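Local coordinates for lipolytic protein G-D-S-L family (Veillonella parvula DSM 2008, PDB 4RW0) that probably hydrolyses ester bonds in lipid or other acylated substrates, at residues R23-I28 against R169-M174; C46-M51 against L72-N77; E110-S115 against I158-E163; K141-Y146 against A175-E180. All blocks are in the same frame, centred on the assembly; numbering follows the deposited sequence. Where two conformers were deposited one is given.

Overall arrangement
The protein is a single α/β/α chain built on one five-stranded parallel sheet. Interactions 1 and 4, centres about 11 Å apart, share helix 168-182, which packs on helix 25-32 and on the end of edge strand 141-143. Interaction 2, its centre about 19 Å from that of interaction 1, joins helix 48-59 to the end of strand 69-73 on the other side of the chain's centre. Its Met73 side chain reaches Trp25, Met174 and Phe145 of interactions 1 and 4. Interaction 3 ties loop 110-115, whose Thr111 and Gln112 touch Phe145 and Tyr146, to loop 158-163. Interactions 2 and 3 nest within interaction 1 along the chain and interaction 4 crosses it, knitting early and late parts together.

Interaction 1: residues R23-I28 against R169-M174; sequences RGWVEI and RGYRLM
Trp25 turns the CD1 edge of its indole against the ring of Tyr171, the two CD1 atoms 3.8 Å apart. The tyrosine carbon lies at the indole edge, near its plane, whereas Trp25 CD1 meets the tyrosine ring obliquely; the two side chains run at about a right angle to each other. The torsion of Trp25 tucks CG between its own backbone N and carbonyl carbon (chi1 67°), which brings the pyrrole edge to the C-terminal helix and sets CB 3.5 Å from Tyr171 O. Beyond Tyr171, one helical turn on, Met174 (modelled as selenomethionine) bends at its last torsion and lays CE 3.6 Å from Trp25 NE1. Its selenium stands obliquely off the five-membered ring, 4.9 Å from the centroid, a Met-aromatic contact. The indole N-H is used elsewhere, in a hydrogen bond to Ile13 O. Gly24, the N-cap of helix 25-32, places its CA over one face of the Tyr171 ring, 4.1 Å above the plane, while the Tyr171 hydroxyl is bonded to Tyr17 O. On the more exposed flank, Ile28 reaches with CD1 to Arg172, meeting CA and the methylene CG at 4.1 Å each; the guanidinium does not take part. No hydrogen bond crosses between the segments, and the join rests on shape and apolar surface. Around it, Trp25 meets Phe71 of strand 69-73 edge-to-face and the ring of Phe145 in helix 145-154, while Val26 CG2 sits over one indole face and Val26 also packs on Phe38 of strand 36-40.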
loop_
_atom_site.group_PDB
_atom_site.type_symbol
_atom_site.label_atom_id
_atom_site.label_comp_id
_atom_site.label_asym_id
_atom_site.label_seq_id
_atom_site.Cartn_x
_atom_site.Cartn_y
_atom_site.Cartn_z
ATOM N N ARG A 23 1.736 14.936 5.433
ATOM C CA ARG A 23 2.208 14.911 4.079
ATOM C C ARG A 23 2.527 13.570 3.466
ATOM O O ARG A 23 2.947 13.475 2.311
ATOM C CB ARG A 23 3.403 15.845 3.976
ATOM C CG ARG A 23 2.932 17.289 4.030
ATOM C CD ARG A 23 4.018 18.335 4.193
ATOM N NE ARG A 23 3.374 19.643 4.288
ATOM C CZ ARG A 23 3.629 20.678 3.495
ATOM N NH1 ARG A 23 4.547 20.588 2.543
ATOM N NH2 ARG A 23 2.966 21.814 3.665
ATOM N N GLY A 24 2.340 12.532 4.211
ATOM C CA GLY A 24 2.295 11.168 3.682
ATOM C C GLY A 24 1.038 11.025 2.873
ATOM O O GLY A 24 0.043 11.769 3.068
ATOM N N TRP A 25 0.991 10.074 1.960
ATOM C CA TRP A 25 -0.154 9.976 1.078
ATOM C C TRP A 25 -1.471 9.667 1.749
ATOM O O TRP A 25 -2.523 10.126 1.326
ATOM C CB TRP A 25 0.076 8.980 -0.081
ATOM C CG TRP A 25 0.199 7.502 0.299
ATOM C CD1 TRP A 25 1.334 6.829 0.686
ATOM C CD2 TRP A 25 -0.874 6.568 0.407
ATOM N NE1 TRP A 25 1.004 5.501 1.011
ATOM C CE2 TRP A 25 -0.341 5.337 0.849
ATOM C CE3 TRP A 25 -2.229 6.653 0.179
ATOM C CZ2 TRP A 25 -1.131 4.188 0.985
ATOM C CZ3 TRP A 25 -3.002 5.556 0.365
ATOM C CH2 TRP A 25 -2.450 4.324 0.775
ATOM N N VAL A 26 -1.438 8.905 2.828
ATOM C CA VAL A 26 -2.706 8.603 3.535
ATOM C C VAL A 26 -3.323 9.841 4.130
ATOM O O VAL A 26 -4.535 10.097 4.023
ATOM C CB VAL A 26 -2.484 7.510 4.633
ATOM C CG1 VAL A 26 -3.761 7.260 5.458
ATOM C CG2 VAL A 26 -1.997 6.219 3.993
ATOM N N GLU A 27 -2.452 10.652 4.645
ATOM C CA GLU A 27 -2.937 11.807 5.272
ATOM C C GLU A 27 -3.446 12.875 4.317
ATOM O O GLU A 27 -4.429 13.555 4.607
ATOM C CB GLU A 27 -1.844 12.321 6.213
ATOM C CG GLU A 27 -1.710 11.521 7.512
ATOM C CD GLU A 27 -1.021 10.168 7.352
ATOM O OE1 GLU A 27 -0.147 10.030 6.468
ATOM O OE2 GLU A 27 -1.352 9.233 8.118
ATOM N N ILE A 28 -2.781 12.999 3.176
ATOM C CA ILE A 28 -3.264 13.832 2.061
ATOM C C ILE A 28 -4.660 13.374 1.654
ATOM O O ILE A 28 -5.578 14.189 1.493
ATOM C CB ILE A 28 -2.251 13.813 0.859
ATOM C CG1 ILE A 28 -0.969 14.507 1.297
ATOM C CG2 ILE A 28 -2.846 14.566 -0.289
ATOM C CD1 ILE A 28 0.167 14.403 0.299
ATOM N N ARG A 169 7.144 14.989 -2.987
ATOM C CA ARG A 169 6.508 15.001 -4.314
ATOM C C ARG A 169 5.977 13.643 -4.650
ATOM O O ARG A 169 4.891 13.510 -5.177
ATOM C CB ARG A 169 7.490 15.522 -5.414
ATOM C CG ARG A 169 6.872 15.453 -6.833
ATOM C CD ARG A 169 7.766 15.971 -7.963
ATOM N NE ARG A 169 7.986 17.398 -7.855
ATOM C CZ ARG A 169 9.015 17.962 -7.346
ATOM N NH1 ARG A 169 10.039 17.265 -6.904
ATOM N NH2 ARG A 169 9.036 19.290 -7.283
ATOM N N GLY A 170 6.754 12.625 -4.339
ATOM C CA GLY A 170 6.339 11.258 -4.615
ATOM C C GLY A 170 5.095 10.903 -3.823
ATOM O O GLY A 170 4.221 10.274 -4.319
ATOM N N TYR A 171 5.020 11.376 -2.566
ATOM C CA TYR A 171 3.789 11.126 -1.760
ATOM C C TYR A 171 2.575 11.878 -2.310
ATOM O O TYR A 171 1.453 11.336 -2.300
ATOM C CB TYR A 171 4.046 11.462 -0.306
ATOM C CG TYR A 171 4.828 10.401 0.483
ATOM C CD1 TYR A 171 4.388 9.117 0.477
ATOM C CD2 TYR A 171 5.963 10.696 1.212
ATOM C CE1 TYR A 171 5.085 8.119 1.142
ATOM C CE2 TYR A 171 6.675 9.716 1.949
ATOM C CZ TYR A 171 6.210 8.420 1.902
ATOM O OH TYR A 171 6.774 7.365 2.597
ATOM N N ARG A 172 2.761 13.111 -2.864
ATOM C CA ARG A 172 1.614 13.793 -3.461
ATOM C C ARG A 172 1.087 13.011 -4.668
ATOM O O ARG A 172 -0.137 12.789 -4.782
ATOM C CB ARG A 172 1.939 15.229 -3.870
ATOM C CG ARG A 172 2.261 16.148 -2.738
ATOM C CD ARG A 172 2.179 17.615 -3.196
ATOM N NE ARG A 172 3.202 17.919 -4.193
ATOM C CZ ARG A 172 4.451 18.242 -3.956
ATOM N NH1 ARG A 172 4.913 18.429 -2.721
ATOM N NH2 ARG A 172 5.256 18.512 -4.984
ATOM N N LEU A 173 1.993 12.562 -5.552
ATOM C CA LEU A 173 1.576 11.830 -6.738
ATOM C C LEU A 173 0.859 10.517 -6.366
ATOM O O LEU A 173 -0.122 10.132 -6.977
ATOM C CB LEU A 173 2.763 11.543 -7.645
ATOM C CG LEU A 173 3.411 12.803 -8.289
ATOM C CD1 LEU A 173 4.646 12.473 -9.134
ATOM C CD2 LEU A 173 2.421 13.568 -9.134
HETATM N N MSE A 174 1.329 9.870 -5.306
HETATM C CA MSE A 174 0.678 8.626 -4.824
HETATM C C MSE A 174 -0.680 8.947 -4.325
HETATM O O MSE A 174 -1.592 8.259 -4.629
HETATM C CB MSE A 174 1.570 7.976 -3.745
HETATM C CG MSE A 174 2.814 7.301 -4.234
HETATM SE SE MSE A 174 3.856 6.573 -2.708
HETATM C CE MSE A 174 2.714 5.042 -2.162
#

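Interaction 2: residues C46-M51 against L72-N77; sequences CSVQGM and LMCGTN
Val48 and Gly75 bring their CA atoms to 5.4 Å where the first turn of helix 48-59, the β-α-β crossover helix between strands 36-40 and 69-73, passes the loop leaving the latter strand. Gly75-Thr76-Asn77-Asp78 matches the GxND motif (block III) of SGNH hydrolases, whose asparagine, here Asn77, contributes to the oxyanion hole in relatives and probably does so here. Gly75 has a positive phi of 127° and serves as N-cap of helix 76-80; Val48 CG2 lies against its CA at 3.5 Å. Deeper in, Leu72 of the strand and Cys74 just beyond both point toward helix 48-59. Met51, a selenomethionine, leaves the helix with CG anti to its backbone N and runs straight until it bends at the last torsion, which lays SE 3.7 Å from Cys74 CB and lets CE reach Leu72 CB. Met73 points the other way and only its carbonyl takes part here. The thiol of Cys74 sits beneath the start of the helix, near the carbonyls of Cys46 and Ser47; Cys46 SG stays 4.7 Å from Cys74 SG, so no disulfide joins them. The helix start is itself well fixed: Ser47 OG caps it by accepting from Gly50 N, while Asp78 OD1 binds Val48 N, linking it to helix 76-80. Val48 also packs on Thr91 and Leu92 of helix 85-100. The one hydrogen bond across the contact is nearly straight: Asn77 ND2 donates to Cys46 O at 2.9 Å (N-H...O 175°), the oxygen lying in the plane of the asparagine amide while the nitrogen stands well above the carbonyl plane.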
loop_
_atom_site.group_PDB
_atom_site.type_symbol
_atom_site.label_atom_id
_atom_site.label_comp_id
_atom_site.label_asym_id
_atom_site.label_seq_id
_atom_site.Cartn_x
_atom_site.Cartn_y
_atom_site.Cartn_z
ATOM N N CYS A 46 8.189 -2.812 8.682
ATOM C CA CYS A 46 7.305 -3.988 8.726
ATOM C C CYS A 46 7.499 -4.984 7.561
ATOM O O CYS A 46 7.660 -4.604 6.387
ATOM C CB CYS A 46 5.849 -3.503 8.675
ATOM S SG CYS A 46 4.641 -4.696 9.241
ATOM N N SER A 47 7.472 -6.268 7.887
ATOM C CA SER A 47 7.436 -7.333 6.859
ATOM C C SER A 47 5.980 -7.739 6.559
ATOM O O SER A 47 5.065 -7.328 7.273
ATOM C CB SER A 47 8.188 -8.584 7.361
ATOM O OG SER A 47 7.499 -9.126 8.524
ATOM N N VAL A 48 5.765 -8.552 5.506
ATOM C CA VAL A 48 4.409 -8.928 5.136
ATOM C C VAL A 48 3.806 -9.791 6.269
ATOM O O VAL A 48 2.706 -9.543 6.678
ATOM C CB VAL A 48 4.312 -9.735 3.832
ATOM C CG1 VAL A 48 2.850 -9.919 3.515
ATOM C CG2 VAL A 48 4.927 -9.002 2.697
ATOM N N GLN A 49 4.605 -10.666 6.878
ATOM C CA GLN A 49 4.051 -11.441 7.999
ATOM C C GLN A 49 3.797 -10.550 9.209
ATOM O O GLN A 49 2.828 -10.736 9.935
ATOM C CB GLN A 49 5.004 -12.581 8.392
ATOM C CG GLN A 49 4.426 -13.480 9.518
ATOM C CD GLN A 49 3.228 -14.307 9.057
ATOM O OE1 GLN A 49 3.281 -15.023 8.060
ATOM N NE2 GLN A 49 2.125 -14.128 9.718
ATOM N N GLY A 50 4.683 -9.613 9.485
ATOM C CA GLY A 50 4.386 -8.619 10.529
ATOM C C GLY A 50 3.097 -7.832 10.317
ATOM O O GLY A 50 2.306 -7.552 11.249
HETATM N N MSE A 51 2.804 -7.520 9.074
HETATM C CA MSE A 51 1.510 -6.854 8.756
HETATM C C MSE A 51 0.313 -7.742 9.086
HETATM O O MSE A 51 -0.690 -7.283 9.505
HETATM C CB MSE A 51 1.450 -6.430 7.276
HETATM C CG MSE A 51 0.127 -5.726 6.922
HETATM SE SE MSE A 51 0.050 -5.032 5.032
HETATM C CE MSE A 51 -0.193 -6.779 4.161
ATOM N N LEU A 72 -4.269 -2.501 2.048
ATOM C CA LEU A 72 -3.096 -3.256 2.400
ATOM C C LEU A 72 -2.013 -3.035 1.325
ATOM O O LEU A 72 -2.256 -3.106 0.119
ATOM C CB LEU A 72 -3.355 -4.774 2.325
ATOM C CG LEU A 72 -4.554 -5.257 3.034
ATOM C CD1 LEU A 72 -4.727 -6.737 2.774
ATOM C CD2 LEU A 72 -4.296 -4.966 4.499
HETATM N N MSE A 73 -0.803 -2.907 1.778
HETATM C CA MSE A 73 0.343 -2.877 0.866
HETATM C C MSE A 73 1.606 -3.187 1.614
HETATM O O MSE A 73 1.920 -2.516 2.644
HETATM C CB MSE A 73 0.422 -1.463 0.201
HETATM C CG MSE A 73 1.648 -1.421 -0.650
HETATM SE SE MSE A 73 1.753 0.333 -1.658
HETATM C CE MSE A 73 1.964 1.670 -0.186
ATOM N N CYS A 74 2.416 -4.156 1.154
ATOM C CA CYS A 74 3.638 -4.495 1.878
ATOM C C CYS A 74 4.568 -5.366 1.016
ATOM O O CYS A 74 4.201 -5.794 -0.060
ATOM C CB CYS A 74 3.261 -5.242 3.173
ATOM S SG CYS A 74 4.402 -4.978 4.540
ATOM N N GLY A 75 5.769 -5.615 1.490
ATOM C CA GLY A 75 6.660 -6.581 0.848
ATOM C C GLY A 75 8.004 -6.074 0.507
ATOM O O GLY A 75 8.962 -6.845 0.413
ATOM N N THR A 76 8.139 -4.748 0.379
ATOM C CA THR A 76 9.472 -4.178 0.175
ATOM C C THR A 76 10.534 -4.668 1.116
ATOM O O THR A 76 11.663 -5.001 0.686
ATOM C CB THR A 76 9.405 -2.619 0.251
ATOM O OG1 THR A 76 8.603 -2.181 -0.840
ATOM C CG2 THR A 76 10.800 -1.944 0.244
ATOM N N ASN A 77 10.253 -4.670 2.421
ATOM C CA ASN A 77 11.287 -5.145 3.357
ATOM C C ASN A 77 11.686 -6.601 3.157
ATOM O O ASN A 77 12.856 -6.966 3.321
ATOM C CB ASN A 77 10.887 -4.849 4.792
ATOM C CG ASN A 77 10.929 -3.320 5.071
ATOM O OD1 ASN A 77 11.936 -2.638 4.739
ATOM N ND2 ASN A 77 9.831 -2.769 5.624
#

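Interaction 3: residues E110-S115 against I158-E163; sequences ETQIDS and IVFAGE
Phe160 sets the CE2-CZ side of its ring against the side chain of Gln112, with CE2 3.6 Å from Gln112 CD. Amide and ring planes stand 49° apart, so the two groups meet aslant and do not stack. Thr111 approaches the same ring at its edge, with CB 4.4 Å from CE1. The glutamine amide is held in that pose by its neighbour: NE2 donates to Asp114 OD1 at 3.0 Å, coming from above the carboxylate plane. Across the loops, Asp114 N donates to Glu163 O at 2.9 Å, almost in line with the carbonyl bond though bent at the hydrogen (142°). At the outer end Ser115 turns OG between its backbone N and carbonyl carbon, which points it at Glu163; the hydroxyl donates to OE2 on the anti side of the carboxylate, a long bond of 3.2 Å. A water donates both to Asp114 OD2 and to Gly162 O. The two loops, which follow strand 104-108 and precede helix 168-182, are thus joined by an aromatic patch inside and polar bonds outside. Loop 158-163 leads through Val164 into the part that in relatives holds the catalytic histidine. Both oxygens of Asp114 receive a hydrogen bond, which would favour its ionised form.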
loop_
_atom_site.group_PDB
_atom_site.type_symbol
_atom_site.label_atom_id
_atom_site.label_comp_id
_atom_site.label_asym_id
_atom_site.label_seq_id
_atom_site.Cartn_x
_atom_site.Cartn_y
_atom_site.Cartn_z
ATOM N N GLU A 110 3.227 -1.904 -4.465
ATOM C CA GLU A 110 4.304 -1.168 -3.922
ATOM C C GLU A 110 5.264 -0.674 -5.044
ATOM O O GLU A 110 5.345 -1.256 -6.110
ATOM C CB GLU A 110 5.040 -1.962 -2.851
ATOM C CG GLU A 110 5.621 -1.022 -1.767
ATOM C CD GLU A 110 5.791 -1.657 -0.358
ATOM O OE1 GLU A 110 5.838 -2.905 -0.261
ATOM O OE2 GLU A 110 5.890 -0.874 0.632
ATOM N N THR A 111 5.956 0.382 -4.732
ATOM C CA THR A 111 6.797 1.125 -5.630
ATOM C C THR A 111 8.151 0.499 -5.822
ATOM O O THR A 111 8.550 -0.445 -5.154
ATOM C CB THR A 111 6.912 2.569 -5.082
ATOM O OG1 THR A 111 7.181 2.534 -3.676
ATOM C CG2 THR A 111 5.609 3.299 -5.273
ATOM N N GLN A 112 8.888 1.013 -6.791
ATOM C CA GLN A 112 10.118 0.371 -7.217
ATOM C C GLN A 112 11.257 0.403 -6.230
ATOM O O GLN A 112 11.364 1.291 -5.395
ATOM C CB GLN A 112 10.574 0.998 -8.549
ATOM C CG GLN A 112 11.248 2.359 -8.382
ATOM C CD GLN A 112 11.067 3.231 -9.634
ATOM O OE1 GLN A 112 9.946 3.503 -10.068
ATOM N NE2 GLN A 112 12.170 3.711 -10.180
ATOM N N ILE A 113 12.138 -0.569 -6.359
ATOM C CA ILE A 113 13.392 -0.590 -5.626
ATOM C C ILE A 113 14.426 0.091 -6.557
ATOM O O ILE A 113 15.009 -0.547 -7.464
ATOM C CB ILE A 113 13.766 -2.035 -5.190
ATOM C CG1 ILE A 113 12.676 -2.540 -4.207
ATOM C CG2 ILE A 113 15.136 -2.019 -4.493
ATOM C CD1 ILE A 113 12.992 -3.811 -3.527
ATOM N N ASP A 114 14.602 1.393 -6.325
ATOM C CA ASP A 114 15.330 2.296 -7.228
ATOM C C ASP A 114 16.832 2.084 -7.195
ATOM O O ASP A 114 17.532 2.523 -8.058
ATOM C CB ASP A 114 15.040 3.781 -6.889
ATOM C CG ASP A 114 15.320 4.730 -8.087
ATOM O OD1 ASP A 114 14.929 4.347 -9.222
ATOM O OD2 ASP A 114 15.903 5.846 -7.896
ATOM N N SER A 115 17.342 1.435 -6.177
ATOM C CA SER A 115 18.747 1.104 -6.118
ATOM C C SER A 115 19.135 -0.131 -6.926
ATOM O O SER A 115 20.300 -0.438 -6.952
ATOM C CB SER A 115 19.116 0.760 -4.656
ATOM O OG SER A 115 18.211 -0.249 -4.224
ATOM N N ILE A 158 11.652 14.518 -9.618
ATOM C CA ILE A 158 12.387 14.121 -8.437
ATOM C C ILE A 158 11.379 13.554 -7.419
ATOM O O ILE A 158 10.669 14.329 -6.727
ATOM C CB ILE A 158 13.046 15.381 -7.893
ATOM C CG1 ILE A 158 13.942 16.027 -8.975
ATOM C CG2 ILE A 158 13.882 15.101 -6.655
ATOM C CD1 ILE A 158 15.002 15.098 -9.528
ATOM N N VAL A 159 11.233 12.236 -7.367
ATOM C CA VAL A 159 10.193 11.637 -6.488
ATOM C C VAL A 159 10.703 10.706 -5.345
ATOM O O VAL A 159 9.948 10.424 -4.436
ATOM C CB VAL A 159 9.131 10.906 -7.289
ATOM C CG1 VAL A 159 8.307 11.889 -8.144
ATOM C CG2 VAL A 159 9.723 9.847 -8.154
ATOM N N PHE A 160 11.934 10.216 -5.421
ATOM C CA PHE A 160 12.543 9.319 -4.418
ATOM C C PHE A 160 13.598 10.016 -3.588
ATOM O O PHE A 160 14.439 10.760 -4.103
ATOM C CB PHE A 160 13.091 8.027 -5.054
ATOM C CG PHE A 160 12.017 7.118 -5.593
ATOM C CD1 PHE A 160 11.230 6.365 -4.730
ATOM C CD2 PHE A 160 11.824 6.965 -6.934
ATOM C CE1 PHE A 160 10.208 5.507 -5.202
ATOM C CE2 PHE A 160 10.833 6.118 -7.417
ATOM C CZ PHE A 160 10.018 5.408 -6.569
ATOM N N ALA A 161 13.517 9.838 -2.258
ATOM C CA ALA A 161 14.551 10.341 -1.336
ATOM C C ALA A 161 15.754 9.408 -1.065
ATOM O O ALA A 161 16.720 9.788 -0.411
ATOM C CB ALA A 161 13.947 10.732 -0.007
ATOM N N GLY A 162 15.644 8.182 -1.535
ATOM C CA GLY A 162 16.588 7.125 -1.323
ATOM C C GLY A 162 16.228 5.906 -2.178
ATOM O O GLY A 162 15.411 5.961 -3.109
ATOM N N GLU A 163 16.787 4.788 -1.802
ATOM C CA GLU A 163 16.550 3.546 -2.538
ATOM C C GLU A 163 15.114 3.107 -2.615
ATOM O O GLU A 163 14.752 2.474 -3.601
ATOM C CB GLU A 163 17.460 2.422 -2.001
ATOM C CG GLU A 163 17.296 2.124 -0.554
ATOM C CD GLU A 163 17.872 0.751 -0.160
ATOM O OE1 GLU A 163 17.639 0.307 1.002
ATOM O OE2 GLU A 163 18.466 0.076 -1.036
HETATM O O HOH W 1 16.600 7.054 -5.548
#

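Interaction 4: residues K141-Y146 against A175-E180; sequences KVIDFY and AYKALE
Strand 141-143, an edge strand of the parallel sheet, is covered by the C-terminal helix 168-182 through Ile143, which spreads two branches over Ala178. CG2, anti to the backbone N, lies 3.8 Å from Ala178 CA, and CD1 meets the alanine CB at 4.0 Å. The small alanine lets the helix come close, with the CA atoms of Ile143 and Ala178 5.9 Å apart. Phe145 CZ meets the same CB obliquely, at 4.0 Å, so the methyl is wedged between isoleucine and ring. Within the same segment Ile143 CG2 rests over one face of Phe145, 3.4 Å above its plane, and the ring in turn meets Trp25 of helix 25-32. On the more open flank Lys177 uses its aliphatic part. A bend at its second torsion (chi2 63°) folds the chain along the strand end, where CG touches Ile143 CG2 and CE approaches Asp144 O at 3.7 Å. Its ammonium makes no salt bridge with Asp144; NZ and OD2 are 5.9 Å apart, near enough for a mild electrostatic attraction at most. The aspartate is instead occupied with the turn: it is the centre of an inverse gamma turn, in which Phe145 N makes a weak bond to Ile143 O, and the N-cap of helix 145-154, with OD2 also bonded to Thr147 OG1. Strand, capped turn and a following helix, with a further helix laid over the strand through an alanine, make up the strand-to-helix packing of a three-layer α/β/α sandwich, the fold of SGNH hydrolases.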
loop_
_atom_site.group_PDB
_atom_site.type_symbol
_atom_site.label_atom_id
_atom_site.label_comp_id
_atom_site.label_asym_id
_atom_site.label_seq_id
_atom_site.Cartn_x
_atom_site.Cartn_y
_atom_site.Cartn_z
ATOM N N LYS A 141 -10.400 -3.888 -5.858
ATOM C CA LYS A 141 -9.740 -2.684 -6.368
ATOM C C LYS A 141 -8.259 -2.610 -6.088
ATOM O O LYS A 141 -7.818 -3.035 -5.049
ATOM C CB LYS A 141 -10.443 -1.471 -5.838
ATOM C CG LYS A 141 -11.552 -1.064 -6.779
ATOM C CD LYS A 141 -12.330 0.058 -6.182
ATOM C CE LYS A 141 -13.367 -0.488 -5.229
ATOM N NZ LYS A 141 -14.639 -0.722 -5.961
ATOM N N VAL A 142 -7.500 -2.134 -7.077
ATOM C CA VAL A 142 -6.071 -1.998 -7.038
ATOM C C VAL A 142 -5.641 -0.514 -7.202
ATOM O O VAL A 142 -6.168 0.215 -8.034
ATOM C CB VAL A 142 -5.409 -2.826 -8.143
ATOM C CG1 VAL A 142 -3.938 -2.508 -8.263
ATOM C CG2 VAL A 142 -5.578 -4.290 -7.856
ATOM N N ILE A 143 -4.681 -0.086 -6.393
ATOM C CA ILE A 143 -4.001 1.188 -6.604
ATOM C C ILE A 143 -2.559 0.971 -7.061
ATOM O O ILE A 143 -1.701 0.510 -6.292
ATOM C CB ILE A 143 -4.038 2.099 -5.333
ATOM C CG1 ILE A 143 -5.452 2.247 -4.777
ATOM C CG2 ILE A 143 -3.369 3.463 -5.647
ATOM C CD1 ILE A 143 -5.519 2.911 -3.392
ATOM N N ASP A 144 -2.274 1.311 -8.318
ATOM C CA ASP A 144 -0.966 1.017 -8.943
ATOM C C ASP A 144 -0.003 2.138 -8.672
ATOM O O ASP A 144 0.289 2.965 -9.577
ATOM C CB ASP A 144 -1.100 0.792 -10.474
ATOM C CG ASP A 144 0.216 0.361 -11.137
ATOM O OD1 ASP A 144 1.271 0.144 -10.494
ATOM O OD2 ASP A 144 0.226 0.238 -12.369
ATOM N N PHE A 145 0.534 2.189 -7.444
ATOM C CA PHE A 145 1.514 3.214 -7.132
ATOM C C PHE A 145 2.792 3.044 -7.913
ATOM O O PHE A 145 3.514 4.023 -8.197
ATOM C CB PHE A 145 1.832 3.201 -5.651
ATOM C CG PHE A 145 0.671 3.549 -4.743
ATOM C CD1 PHE A 145 0.166 4.857 -4.670
ATOM C CD2 PHE A 145 0.127 2.587 -3.886
ATOM C CE1 PHE A 145 -0.832 5.184 -3.787
ATOM C CE2 PHE A 145 -0.877 2.918 -3.002
ATOM C CZ PHE A 145 -1.372 4.228 -2.947
ATOM N N TYR A 146 3.133 1.786 -8.207
ATOM C CA TYR A 146 4.385 1.478 -8.845
ATOM C C TYR A 146 4.516 2.308 -10.158
ATOM O O TYR A 146 5.538 2.970 -10.377
ATOM C CB TYR A 146 4.489 -0.031 -9.235
ATOM C CG TYR A 146 5.802 -0.373 -9.928
ATOM C CD1 TYR A 146 5.989 -0.170 -11.290
ATOM C CD2 TYR A 146 6.862 -0.870 -9.214
ATOM C CE1 TYR A 146 7.210 -0.420 -11.905
ATOM C CE2 TYR A 146 8.063 -1.108 -9.809
ATOM C CZ TYR A 146 8.233 -0.901 -11.169
ATOM O OH TYR A 146 9.507 -1.165 -11.675
ATOM N N ALA A 175 -0.836 10.045 -3.594
ATOM C CA ALA A 175 -2.150 10.441 -3.047
ATOM C C ALA A 175 -3.156 10.662 -4.172
ATOM O O ALA A 175 -4.268 10.198 -4.094
ATOM C CB ALA A 175 -2.015 11.743 -2.218
ATOM N N TYR A 176 -2.738 11.359 -5.212
ATOM C CA TYR A 176 -3.615 11.571 -6.398
ATOM C C TYR A 176 -4.029 10.277 -7.021
ATOM O O TYR A 176 -5.227 10.057 -7.317
ATOM C CB TYR A 176 -2.991 12.514 -7.443
ATOM C CG TYR A 176 -2.421 13.770 -6.890
ATOM C CD1 TYR A 176 -2.986 14.399 -5.815
ATOM C CD2 TYR A 176 -1.357 14.390 -7.499
ATOM C CE1 TYR A 176 -2.463 15.574 -5.291
ATOM C CE2 TYR A 176 -0.843 15.572 -7.016
ATOM C CZ TYR A 176 -1.388 16.136 -5.903
ATOM O OH TYR A 176 -0.863 17.313 -5.396
ATOM N N LYS A 177 -3.086 9.382 -7.164
ATOM C CA LYS A 177 -3.414 8.097 -7.757
ATOM C C LYS A 177 -4.357 7.296 -6.844
ATOM O O LYS A 177 -5.281 6.710 -7.331
ATOM C CB LYS A 177 -2.156 7.306 -7.955
ATOM C CG LYS A 177 -2.351 5.980 -8.648
ATOM C CD LYS A 177 -2.882 6.163 -10.072
ATOM C CE LYS A 177 -2.487 4.972 -10.900
ATOM N NZ LYS A 177 -2.799 5.284 -12.317
ATOM N N ALA A 178 -4.175 7.360 -5.513
ATOM C CA ALA A 178 -5.099 6.630 -4.559
ATOM C C ALA A 178 -6.485 7.253 -4.571
ATOM O O ALA A 178 -7.508 6.571 -4.507
ATOM C CB ALA A 178 -4.528 6.736 -3.137
ATOM N N LEU A 179 -6.540 8.570 -4.694
ATOM C CA LEU A 179 -7.801 9.260 -4.815
ATOM C C LEU A 179 -8.654 8.909 -6.041
ATOM O O LEU A 179 -9.881 9.028 -5.994
ATOM C CB LEU A 179 -7.618 10.779 -4.718
ATOM C CG LEU A 179 -7.213 11.364 -3.335
ATOM C CD1 LEU A 179 -6.851 12.850 -3.421
ATOM C CD2 LEU A 179 -8.337 11.182 -2.375
ATOM N N GLU A 180 -8.048 8.385 -7.082
ATOM C CA GLU A 180 -8.832 7.938 -8.205
ATOM C C GLU A 180 -9.701 6.752 -7.774
ATOM O O GLU A 180 -10.781 6.600 -8.300
ATOM C CB GLU A 180 -7.981 7.524 -9.365
ATOM C CG GLU A 180 -7.161 8.652 -10.005
ATOM C CD GLU A 180 -6.190 8.106 -11.109
ATOM O OE1 GLU A 180 -6.532 7.106 -11.777
ATOM O OE2 GLU A 180 -5.047 8.633 -11.273
#